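PDB 1ZTC: metallo-beta-lactamase domain-containing protein 1 from Thermotoga maritima, which is a metallo-beta-lactamase-fold hydrolase with a two-metal site, nickel-occupied in this crystal, and probably acts as an endoribonuclease. Local coordinates for residues A[76-84]-A[152-160]; A[168-179]-A[204-215]. All blocks are in the same frame, centred on the assembly; numbering follows the deposited sequence.

Interaction 1: A[76-84]-A[152-160]; sequences DVLFTHVHL and HAREHLSFL. With NI (nickel (II) ion), chain F; PO4 (phosphate ion), chain G.
His81 and His152 reach one nickel ion from two chain segments by different torsions: CG of His81 is wedged between its backbone N and carbonyl carbon (chi1 66°), whereas that of His152 swings anti to the N (chi1 176°). The ion sits 2.1 Å from His81 NE2 and 2.3 Å from His152 NE2, and His83 adds ND1, its delta nitrogen. The edge of the His152 ring is turned toward the face of His81 in an offset edge-to-face pair, planes at 87°. Two waters and Asp174 complete the shell; His81 and His83 are the first two histidines of the family's HxHxDH signature.

Second-shell bonds fix the His81 ring. Its ND1 donates to Thr80 OG1 at 2.9 Å, almost in the ring plane, and OG1 is also bonded to Asp50. CD2 of His156 lies over one face of His81, 3.5 Å from ND1. Behind the histidines, Glu155 folds back so that OE2 takes the Val82 N-H on its anti lone pair (2.9 Å); a water joins the same oxygen to Val82 O, and Lys107 pairs with OE1. Leu157 N meets a lone pair of Thr80 O at 2.7 Å.

Farther from the metal, Phe159 CE1 touches Leu78 CD2 at 3.8 Å, and Thr80 CG2 lies at the ring's edge. This contact bridges the two sheets: Leu78 touches strands 45-49 and 97-101, Phe159 reaches Ile49, and Val82 lies against helix 114-125.

Interaction 2: A[168-179]-A[204-215]; sequences RVLITGDITPNR and IDLLVFPHDAPL. With NI (nickel (II) ion), chain E; NI (nickel (II) ion), chain F.
OD2 of Asp174 is gripped by two nickel ions, at 2.2 Å from the one that His211 NE2 also binds and 2.4 Å from the other, so a single carboxylate oxygen bridges the pair. The other oxygen, OD1, lies at the edge of the His211 ring, near its plane, and against CG of Pro210. Gly22, outside the two segments, is the polar partner of the other ring nitrogen of His211, ND1. His86 binds the first ion from outside these segments, and a water lies between the two metals.

Behind the metal ligands, strands 169-171 and 206-208 run parallel. Leu170 takes part through both its N and its O, bonding to Leu206 O and Val208 N, and Thr172 N continues the pattern to Val208 O. Val169, Ile171 and Val208 pack on one face, with Val169 CG1 tight against Val208 CG2 at 3.5 Å; Leu170 and Leu207 meet on the other. Helices 179-187 and 192-201 lie between the two strands in sequence, making a beta-alpha-beta crossover at the edge of one sheet of the alpha-beta/beta-alpha metallo-beta-lactamase sandwich. A water links Gly173 N to Val208 O where the strands give way to the metal loops.

At the start of helix 179-187, the N-H of Arg179 reaches Asp212 OD2 at 3.0 Å. The arginine side chain, extended from CG to NE (chi3 170°), crosses the 212-215 loop: NE donates to Ala213 O and NH2 to Pro214 O (2.9 Å), each from above the carbonyl plane, while CD1 of Leu215 sits over the centre of the guanidinium face. On Phe209, one ring face is covered by the Asn178-Arg179 peptide.

How the interactions relate
Interactions 1 and 2 together build one dinuclear site. His81, His83 and His152 of interaction 1 hold one nickel ion, and Asp174 of interaction 2 joins that ion to its partner, its OD2 lying 3.1 Å from His81 NE2. The two waters that this ion binds belong to both contacts. The centres are 13 Å apart, but strands 157-163 and 169-171 are antiparallel neighbours in one sheet, joined by Ile171 N to Phe159 O at 2.8 Å. Nearer the metals, Ser158 OG meets Thr172 O at 2.6 Å, and His156, whose ND1 is bonded to Thr149 OG1, is also hydrogen-bonded through NE2 to Asp174 N, tying the loop that carries His152 to the bridging aspartate.

Interaction 1: A[76-84]-A[152-160]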
loop_
_atom_site.group_PDB
_atom_site.type_symbol
_atom_site.label_atom_id
_atom_site.label_comp_id
_atom_site.label_asym_id
_atom_site.label_seq_id
_atom_site.Cartn_x
_atom_site.Cartn_y
_atom_site.Cartn_z
ATOM N N ASP A 76 -29.388 -3.754 -7.958
ATOM C CA ASP A 76 -28.987 -5.143 -7.760
ATOM C C ASP A 76 -27.502 -5.217 -7.467
ATOM O O ASP A 76 -26.697 -4.550 -8.128
ATOM C CB ASP A 76 -29.288 -5.997 -9.002
ATOM C CG ASP A 76 -30.755 -5.951 -9.419
ATOM O OD1 ASP A 76 -31.539 -6.813 -8.964
ATOM O OD2 ASP A 76 -31.128 -5.048 -10.190
ATOM N N VAL A 77 -27.140 -6.041 -6.488
ATOM C CA VAL A 77 -25.737 -6.250 -6.143
ATOM C C VAL A 77 -25.493 -7.733 -5.957
ATOM O O VAL A 77 -26.179 -8.381 -5.154
ATOM C CB VAL A 77 -25.330 -5.491 -4.852
ATOM C CG1 VAL A 77 -23.884 -5.805 -4.462
ATOM C CG2 VAL A 77 -25.504 -4.001 -5.054
ATOM N N LEU A 78 -24.550 -8.267 -6.728
ATOM C CA LEU A 78 -24.193 -9.681 -6.652
ATOM C C LEU A 78 -22.782 -9.845 -6.085
ATOM O O LEU A 78 -21.890 -9.020 -6.340
ATOM C CB LEU A 78 -24.301 -10.341 -8.026
ATOM C CG LEU A 78 -25.669 -10.238 -8.703
ATOM C CD1 LEU A 78 -25.800 -8.963 -9.512
ATOM C CD2 LEU A 78 -25.891 -11.421 -9.607
ATOM N N PHE A 79 -22.600 -10.908 -5.312
ATOM C CA PHE A 79 -21.319 -11.216 -4.703
ATOM C C PHE A 79 -20.745 -12.513 -5.235
ATOM O O PHE A 79 -21.396 -13.553 -5.203
ATOM C CB PHE A 79 -21.444 -11.373 -3.183
ATOM C CG PHE A 79 -22.078 -10.202 -2.476
ATOM C CD1 PHE A 79 -21.554 -8.919 -2.611
ATOM C CD2 PHE A 79 -23.155 -10.400 -1.616
ATOM C CE1 PHE A 79 -22.117 -7.841 -1.942
ATOM C CE2 PHE A 79 -23.725 -9.334 -0.954
ATOM C CZ PHE A 79 -23.191 -8.041 -1.108
ATOM N N THR A 80 -19.497 -12.469 -5.680
ATOM C CA THR A 80 -18.767 -13.699 -5.924
ATOM C C THR A 80 -18.674 -14.486 -4.630
ATOM O O THR A 80 -18.931 -15.678 -4.603
ATOM C CB THR A 80 -17.379 -13.448 -6.511
ATOM O OG1 THR A 80 -16.600 -12.634 -5.631
ATOM C CG2 THR A 80 -17.520 -12.791 -7.873
ATOM N N HIS A 81 -18.343 -13.801 -3.540
ATOM C CA HIS A 81 -18.315 -14.442 -2.258
ATOM C C HIS A 81 -18.252 -13.440 -1.116
ATOM O O HIS A 81 -18.018 -12.256 -1.332
ATOM C CB HIS A 81 -17.131 -15.401 -2.188
ATOM C CG HIS A 81 -15.795 -14.740 -2.241
ATOM N ND1 HIS A 81 -15.401 -13.928 -3.282
ATOM C CD2 HIS A 81 -14.739 -14.823 -1.403
ATOM C CE1 HIS A 81 -14.159 -13.546 -3.083
ATOM N NE2 HIS A 81 -13.742 -14.065 -1.946
ATOM N N VAL A 82 -18.391 -13.947 0.104
ATOM C CA VAL A 82 -18.515 -13.118 1.280
ATOM C C VAL A 82 -17.160 -12.937 1.940
ATOM O O VAL A 82 -16.859 -13.566 2.936
ATOM C CB VAL A 82 -19.561 -13.727 2.226
ATOM C CG1 VAL A 82 -19.690 -12.852 3.505
ATOM C CG2 VAL A 82 -20.855 -13.824 1.488
ATOM N N HIS A 83 -16.317 -12.122 1.304
ATOM C CA HIS A 83 -15.065 -11.675 1.858
ATOM C C HIS A 83 -15.140 -10.173 1.828
ATOM O O HIS A 83 -15.597 -9.566 0.832
ATOM C CB HIS A 83 -13.818 -12.196 1.107
ATOM C CG HIS A 83 -13.455 -13.617 1.449
ATOM N ND1 HIS A 83 -12.448 -14.313 0.805
ATOM C CD2 HIS A 83 -14.005 -14.496 2.328
ATOM C CE1 HIS A 83 -12.387 -15.548 1.283
ATOM N NE2 HIS A 83 -13.319 -15.682 2.208
ATOM N N LEU A 84 -14.674 -9.570 2.908
ATOM C CA LEU A 84 -14.853 -8.149 3.154
ATOM C C LEU A 84 -14.363 -7.227 2.030
ATOM O O LEU A 84 -14.964 -6.195 1.748
ATOM C CB LEU A 84 -14.100 -7.787 4.441
ATOM C CG LEU A 84 -14.636 -6.597 5.216
ATOM C CD1 LEU A 84 -16.107 -6.758 5.565
ATOM C CD2 LEU A 84 -13.751 -6.445 6.476
ATOM N N HIS A 152 -12.320 -21.814 -3.378
ATOM C CA HIS A 152 -11.799 -20.645 -2.682
ATOM C C HIS A 152 -12.610 -20.438 -1.393
ATOM O O HIS A 152 -12.066 -20.236 -0.303
ATOM C CB HIS A 152 -11.875 -19.381 -3.568
ATOM C CG HIS A 152 -11.429 -18.152 -2.853
ATOM N ND1 HIS A 152 -10.107 -17.921 -2.545
ATOM C CD2 HIS A 152 -12.132 -17.125 -2.313
ATOM C CE1 HIS A 152 -10.008 -16.784 -1.878
ATOM N NE2 HIS A 152 -11.224 -16.291 -1.717
ATOM N N ALA A 153 -13.935 -20.510 -1.538
ATOM C CA ALA A 153 -14.858 -20.459 -0.390
ATOM C C ALA A 153 -16.103 -21.232 -0.789
ATOM O O ALA A 153 -16.420 -21.313 -1.990
ATOM C CB ALA A 153 -15.187 -19.013 -0.053
ATOM N N ARG A 154 -16.785 -21.836 0.180
ATOM C CA ARG A 154 -17.913 -22.719 -0.125
ATOM C C ARG A 154 -19.028 -22.003 -0.892
ATOM O O ARG A 154 -19.758 -22.622 -1.666
ATOM C CB ARG A 154 -18.499 -23.319 1.153
ATOM C CG ARG A 154 -19.241 -22.285 2.052
ATOM C CD ARG A 154 -19.578 -22.816 3.439
ATOM N NE ARG A 154 -18.391 -22.879 4.292
ATOM C CZ ARG A 154 -18.381 -23.320 5.543
ATOM N NH1 ARG A 154 -19.497 -23.767 6.111
ATOM N NH2 ARG A 154 -17.239 -23.324 6.227
ATOM N N GLU A 155 -19.173 -20.700 -0.670
ATOM C CA GLU A 155 -20.265 -19.929 -1.299
ATOM C C GLU A 155 -19.868 -19.249 -2.612
ATOM O O GLU A 155 -20.622 -18.442 -3.170
ATOM C CB GLU A 155 -20.804 -18.889 -0.317
ATOM C CG GLU A 155 -20.002 -17.585 -0.157
ATOM C CD GLU A 155 -18.784 -17.709 0.758
ATOM O OE1 GLU A 155 -18.473 -18.834 1.242
ATOM O OE2 GLU A 155 -18.164 -16.654 1.018
ATOM N N HIS A 156 -18.683 -19.577 -3.112
ATOM C CA HIS A 156 -18.094 -18.811 -4.175
ATOM C C HIS A 156 -18.810 -19.021 -5.514
ATOM O O HIS A 156 -19.088 -20.160 -5.944
ATOM C CB HIS A 156 -16.594 -19.110 -4.306
ATOM C CG HIS A 156 -15.892 -18.163 -5.234
ATOM N ND1 HIS A 156 -15.937 -18.300 -6.611
ATOM C CD2 HIS A 156 -15.182 -17.031 -4.985
ATOM C CE1 HIS A 156 -15.270 -17.296 -7.162
ATOM N NE2 HIS A 156 -14.807 -16.511 -6.196
ATOM N N LEU A 157 -19.048 -17.903 -6.187
ATOM C CA LEU A 157 -19.711 -17.857 -7.484
ATOM C C LEU A 157 -18.871 -17.125 -8.508
ATOM O O LEU A 157 -18.154 -16.160 -8.181
ATOM C CB LEU A 157 -21.033 -17.091 -7.377
ATOM C CG LEU A 157 -22.115 -17.636 -6.442
ATOM C CD1 LEU A 157 -23.233 -16.604 -6.345
ATOM C CD2 LEU A 157 -22.645 -18.985 -6.874
ATOM N N SER A 158 -19.005 -17.575 -9.761
ATOM C CA SER A 158 -18.494 -16.865 -10.924
ATOM C C SER A 158 -19.700 -16.527 -11.822
ATOM O O SER A 158 -20.733 -17.221 -11.800
ATOM C CB SER A 158 -17.421 -17.691 -11.665
ATOM O OG SER A 158 -16.359 -18.095 -10.794
ATOM N N PHE A 159 -19.564 -15.446 -12.584
ATOM C CA PHE A 159 -20.644 -14.929 -13.415
ATOM C C PHE A 159 -20.199 -14.723 -14.872
ATOM O O PHE A 159 -19.202 -14.060 -15.145
ATOM C CB PHE A 159 -21.145 -13.597 -12.884
ATOM C CG PHE A 159 -21.578 -13.626 -11.463
ATOM C CD1 PHE A 159 -22.831 -14.126 -11.114
ATOM C CD2 PHE A 159 -20.731 -13.174 -10.460
ATOM C CE1 PHE A 159 -23.241 -14.167 -9.785
ATOM C CE2 PHE A 159 -21.128 -13.212 -9.137
ATOM C CZ PHE A 159 -22.385 -13.709 -8.786
ATOM N N LEU A 160 -20.965 -15.292 -15.791
ATOM C CA LEU A 160 -20.725 -15.138 -17.210
ATOM C C LEU A 160 -21.749 -14.167 -17.768
ATOM O O LEU A 160 -22.971 -14.375 -17.618
ATOM C CB LEU A 160 -20.840 -16.501 -17.898
ATOM C CG LEU A 160 -20.498 -16.566 -19.396
ATOM C CD1 LEU A 160 -18.993 -16.346 -19.633
ATOM C CD2 LEU A 160 -20.921 -17.907 -19.951
HETATM NI NI NI F . -11.708 -14.106 -1.245
HETATM P P PO4 G . -14.699 -22.275 3.451
HETATM O O1 PO4 G . -15.088 -23.450 4.298
HETATM O O2 PO4 G . -14.182 -21.172 4.312
HETATM O O3 PO4 G . -15.919 -21.687 2.796
HETATM O O4 PO4 G . -13.700 -22.745 2.425
HETATM O O HOH W 1 -21.988 -15.858 -3.285
HETATM O O HOH W 2 -17.296 -16.272 3.589
HETATM O O HOH W 3 -11.278 -12.006 -0.804
HETATM O O HOH W 4 -9.385 -13.881 -0.572
#

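Interaction 2: A[168-179]-A[204-215]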
loop_
_atom_site.group_PDB
_atom_site.type_symbol
_atom_site.label_atom_id
_atom_site.label_comp_id
_atom_site.label_asym_id
_atom_site.label_seq_id
_atom_site.Cartn_x
_atom_site.Cartn_y
_atom_site.Cartn_z
ATOM N N ARG A 168 -18.588 -11.578 -24.464
ATOM C CA ARG A 168 -18.847 -12.576 -23.437
ATOM C C ARG A 168 -17.740 -12.454 -22.399
ATOM O O ARG A 168 -16.566 -12.638 -22.704
ATOM C CB ARG A 168 -18.954 -14.003 -24.023
ATOM C CG ARG A 168 -19.048 -15.060 -22.938
ATOM C CD ARG A 168 -19.548 -16.412 -23.410
ATOM N NE ARG A 168 -20.973 -16.369 -23.693
ATOM C CZ ARG A 168 -21.750 -17.430 -23.844
ATOM N NH1 ARG A 168 -23.042 -17.256 -24.098
ATOM N NH2 ARG A 168 -21.258 -18.654 -23.770
ATOM N N VAL A 169 -18.142 -12.099 -21.186
ATOM C CA VAL A 169 -17.204 -11.727 -20.112
ATOM C C VAL A 169 -17.388 -12.661 -18.937
ATOM O O VAL A 169 -18.511 -12.882 -18.480
ATOM C CB VAL A 169 -17.427 -10.257 -19.652
ATOM C CG1 VAL A 169 -16.443 -9.862 -18.572
ATOM C CG2 VAL A 169 -17.314 -9.299 -20.831
ATOM N N LEU A 170 -16.280 -13.205 -18.448
ATOM C CA LEU A 170 -16.299 -14.025 -17.237
ATOM C C LEU A 170 -15.735 -13.241 -16.049
ATOM O O LEU A 170 -14.550 -12.869 -16.044
ATOM C CB LEU A 170 -15.497 -15.315 -17.418
ATOM C CG LEU A 170 -15.502 -16.287 -16.216
ATOM C CD1 LEU A 170 -16.897 -16.721 -15.859
ATOM C CD2 LEU A 170 -14.638 -17.480 -16.458
ATOM N N ILE A 171 -16.603 -12.993 -15.070
ATOM C CA ILE A 171 -16.208 -12.465 -13.764
ATOM C C ILE A 171 -15.791 -13.685 -12.914
ATOM O O ILE A 171 -16.611 -14.470 -12.474
ATOM C CB ILE A 171 -17.367 -11.740 -13.069
ATOM C CG1 ILE A 171 -18.068 -10.734 -14.005
ATOM C CG2 ILE A 171 -16.866 -11.082 -11.739
ATOM C CD1 ILE A 171 -17.173 -9.736 -14.635
ATOM N N THR A 172 -14.487 -13.884 -12.769
ATOM C CA THR A 172 -13.983 -15.150 -12.218
ATOM C C THR A 172 -14.191 -15.269 -10.739
ATOM O O THR A 172 -14.503 -16.369 -10.233
ATOM C CB THR A 172 -12.478 -15.338 -12.506
ATOM O OG1 THR A 172 -11.701 -14.338 -11.832
ATOM C CG2 THR A 172 -12.213 -15.273 -13.991
ATOM N N GLY A 173 -14.039 -14.128 -10.053
ATOM C CA GLY A 173 -13.893 -14.129 -8.619
ATOM C C GLY A 173 -12.539 -14.717 -8.254
ATOM O O GLY A 173 -11.621 -14.843 -9.099
ATOM N N ASP A 174 -12.418 -15.064 -6.980
ATOM C CA ASP A 174 -11.139 -15.402 -6.386
ATOM C C ASP A 174 -10.631 -16.799 -6.658
ATOM O O ASP A 174 -9.605 -17.185 -6.114
ATOM C CB ASP A 174 -11.215 -15.168 -4.892
ATOM C CG ASP A 174 -10.815 -13.753 -4.510
ATOM O OD1 ASP A 174 -10.229 -13.018 -5.303
ATOM O OD2 ASP A 174 -11.031 -13.394 -3.375
ATOM N N ILE A 175 -11.330 -17.563 -7.494
ATOM C CA ILE A 175 -10.753 -18.807 -7.969
ATOM C C ILE A 175 -9.510 -18.525 -8.849
ATOM O O ILE A 175 -8.655 -19.384 -8.975
ATOM C CB ILE A 175 -11.777 -19.673 -8.736
ATOM C CG1 ILE A 175 -12.294 -18.922 -9.959
ATOM C CG2 ILE A 175 -12.914 -20.086 -7.795
ATOM C CD1 ILE A 175 -13.203 -19.745 -10.844
ATOM N N THR A 176 -9.462 -17.352 -9.492
ATOM C CA THR A 176 -8.286 -16.879 -10.220
ATOM C C THR A 176 -8.126 -15.385 -9.873
ATOM O O THR A 176 -8.690 -14.519 -10.526
ATOM C CB THR A 176 -8.438 -16.981 -11.750
ATOM O OG1 THR A 176 -9.675 -16.371 -12.138
ATOM C CG2 THR A 176 -8.377 -18.410 -12.234
ATOM N N PRO A 177 -7.400 -15.093 -8.808
ATOM C CA PRO A 177 -7.384 -13.706 -8.308
ATOM C C PRO A 177 -6.723 -12.691 -9.234
ATOM O O PRO A 177 -7.100 -11.506 -9.227
ATOM C CB PRO A 177 -6.665 -13.821 -6.957
ATOM C CG PRO A 177 -6.018 -15.098 -6.952
ATOM C CD PRO A 177 -6.706 -16.023 -7.913
ATOM N N ASN A 178 -5.777 -13.163 -10.047
ATOM C CA ASN A 178 -5.027 -12.303 -10.912
ATOM C C ASN A 178 -4.511 -13.055 -12.134
ATOM O O ASN A 178 -4.740 -14.240 -12.285
ATOM C CB ASN A 178 -3.881 -11.640 -10.131
ATOM C CG ASN A 178 -2.976 -12.651 -9.458
ATOM O OD1 ASN A 178 -2.687 -13.700 -10.008
ATOM N ND2 ASN A 178 -2.550 -12.344 -8.246
ATOM N N ARG A 179 -3.842 -12.338 -13.016
ATOM C CA ARG A 179 -3.335 -12.913 -14.273
ATOM C C ARG A 179 -2.375 -14.066 -14.056
ATOM O O ARG A 179 -2.422 -15.076 -14.764
ATOM C CB ARG A 179 -2.623 -11.824 -15.083
ATOM C CG ARG A 179 -3.571 -10.712 -15.548
ATOM C CD ARG A 179 -2.812 -9.454 -16.017
ATOM N NE ARG A 179 -3.750 -8.534 -16.653
ATOM C CZ ARG A 179 -3.390 -7.582 -17.513
ATOM N NH1 ARG A 179 -2.115 -7.414 -17.815
ATOM N NH2 ARG A 179 -4.305 -6.796 -18.082
ATOM N N ILE A 204 -14.511 -17.120 -24.604
ATOM C CA ILE A 204 -14.980 -15.840 -24.091
ATOM C C ILE A 204 -14.088 -14.710 -24.599
ATOM O O ILE A 204 -12.984 -14.939 -25.066
ATOM C CB ILE A 204 -15.014 -15.815 -22.565
ATOM C CG1 ILE A 204 -13.613 -16.017 -21.989
ATOM C CG2 ILE A 204 -15.986 -16.867 -22.031
ATOM C CD1 ILE A 204 -13.585 -15.968 -20.472
ATOM N N ASP A 205 -14.578 -13.482 -24.470
ATOM C CA ASP A 205 -13.856 -12.312 -24.949
ATOM C C ASP A 205 -12.982 -11.685 -23.862
ATOM O O ASP A 205 -11.975 -11.111 -24.172
ATOM C CB ASP A 205 -14.842 -11.292 -25.518
ATOM C CG ASP A 205 -15.536 -11.805 -26.709
ATOM O OD1 ASP A 205 -14.845 -11.928 -27.750
ATOM O OD2 ASP A 205 -16.762 -12.120 -26.611
ATOM N N LEU A 206 -13.359 -11.837 -22.598
ATOM C CA LEU A 206 -12.678 -11.171 -21.497
ATOM C C LEU A 206 -12.787 -11.916 -20.184
ATOM O O LEU A 206 -13.884 -12.341 -19.766
ATOM C CB LEU A 206 -13.251 -9.775 -21.286
ATOM C CG LEU A 206 -12.403 -8.787 -20.458
ATOM C CD1 LEU A 206 -11.131 -8.422 -21.195
ATOM C CD2 LEU A 206 -13.220 -7.522 -20.232
ATOM N N LEU A 207 -11.643 -12.021 -19.519
ATOM C CA LEU A 207 -11.566 -12.492 -18.128
ATOM C C LEU A 207 -11.421 -11.303 -17.206
ATOM O O LEU A 207 -10.480 -10.510 -17.352
ATOM C CB LEU A 207 -10.356 -13.391 -17.935
ATOM C CG LEU A 207 -10.424 -14.739 -18.653
ATOM C CD1 LEU A 207 -9.022 -15.234 -19.005
ATOM C CD2 LEU A 207 -11.210 -15.766 -17.833
ATOM N N VAL A 208 -12.357 -11.154 -16.283
ATOM C CA VAL A 208 -12.306 -10.084 -15.292
ATOM C C VAL A 208 -11.946 -10.690 -13.943
ATOM O O VAL A 208 -12.768 -11.327 -13.292
ATOM C CB VAL A 208 -13.640 -9.305 -15.233
ATOM C CG1 VAL A 208 -13.638 -8.259 -14.092
ATOM C CG2 VAL A 208 -13.908 -8.608 -16.586
ATOM N N PHE A 209 -10.703 -10.462 -13.537
ATOM C CA PHE A 209 -10.168 -10.953 -12.272
ATOM C C PHE A 209 -10.511 -9.968 -11.140
ATOM O O PHE A 209 -10.772 -8.792 -11.382
ATOM C CB PHE A 209 -8.652 -11.109 -12.344
ATOM C CG PHE A 209 -8.172 -11.920 -13.509
ATOM C CD1 PHE A 209 -8.423 -13.285 -13.577
ATOM C CD2 PHE A 209 -7.447 -11.331 -14.520
ATOM C CE1 PHE A 209 -7.980 -14.027 -14.661
ATOM C CE2 PHE A 209 -6.989 -12.072 -15.582
ATOM C CZ PHE A 209 -7.262 -13.411 -15.655
ATOM N N PRO A 210 -10.583 -10.466 -9.909
ATOM C CA PRO A 210 -10.932 -9.584 -8.780
ATOM C C PRO A 210 -9.796 -8.726 -8.243
ATOM O O PRO A 210 -10.065 -7.786 -7.492
ATOM C CB PRO A 210 -11.395 -10.585 -7.718
ATOM C CG PRO A 210 -10.564 -11.836 -8.033
ATOM C CD PRO A 210 -10.518 -11.888 -9.498
ATOM N N HIS A 211 -8.549 -9.070 -8.563
ATOM C CA HIS A 211 -7.368 -8.356 -8.030
ATOM C C HIS A 211 -6.318 -8.125 -9.077
ATOM O O HIS A 211 -5.119 -8.167 -8.778
ATOM C CB HIS A 211 -6.774 -9.128 -6.829
ATOM C CG HIS A 211 -7.769 -9.303 -5.746
ATOM N ND1 HIS A 211 -8.192 -8.242 -4.969
ATOM C CD2 HIS A 211 -8.518 -10.374 -5.378
ATOM C CE1 HIS A 211 -9.149 -8.662 -4.149
ATOM N NE2 HIS A 211 -9.381 -9.938 -4.401
ATOM N N ASP A 212 -6.771 -7.859 -10.301
ATOM C CA ASP A 212 -5.868 -7.507 -11.378
ATOM C C ASP A 212 -6.677 -6.855 -12.486
ATOM O O ASP A 212 -7.894 -6.854 -12.431
ATOM C CB ASP A 212 -5.148 -8.758 -11.889
ATOM C CG ASP A 212 -3.821 -8.447 -12.547
ATOM O OD1 ASP A 212 -3.514 -7.247 -12.831
ATOM O OD2 ASP A 212 -3.068 -9.412 -12.744
ATOM N N ALA A 213 -5.980 -6.270 -13.457
ATOM C CA ALA A 213 -6.587 -5.772 -14.669
ATOM C C ALA A 213 -7.097 -6.979 -15.493
ATOM O O ALA A 213 -6.525 -8.062 -15.422
ATOM C CB ALA A 213 -5.564 -4.962 -15.473
ATOM N N PRO A 214 -8.164 -6.788 -16.272
ATOM C CA PRO A 214 -8.731 -7.930 -17.023
ATOM C C PRO A 214 -7.879 -8.339 -18.192
ATOM O O PRO A 214 -6.995 -7.615 -18.594
ATOM C CB PRO A 214 -10.087 -7.415 -17.501
ATOM C CG PRO A 214 -9.927 -5.929 -17.557
ATOM C CD PRO A 214 -8.909 -5.539 -16.512
ATOM N N LEU A 215 -8.166 -9.501 -18.754
ATOM C CA LEU A 215 -7.334 -10.053 -19.791
ATOM C C LEU A 215 -8.183 -10.710 -20.885
ATOM O O LEU A 215 -9.140 -11.393 -20.599
ATOM C CB LEU A 215 -6.421 -11.081 -19.127
ATOM C CG LEU A 215 -5.179 -11.545 -19.844
ATOM C CD1 LEU A 215 -4.147 -10.424 -19.969
ATOM C CD2 LEU A 215 -4.623 -12.743 -19.065
HETATM NI NI NI E . -10.508 -11.291 -3.064
HETATM NI NI NI F . -11.708 -14.106 -1.245
HETATM O O HOH W 5 -13.643 -11.342 -10.550
HETATM O O HOH W 6 -3.239 -9.456 -7.516
HETATM O O HOH W 7 -8.581 -11.704 -1.387
HETATM O O HOH W 3 -11.278 -12.006 -0.804
HETATM O O HOH W 4 -9.385 -13.881 -0.572
#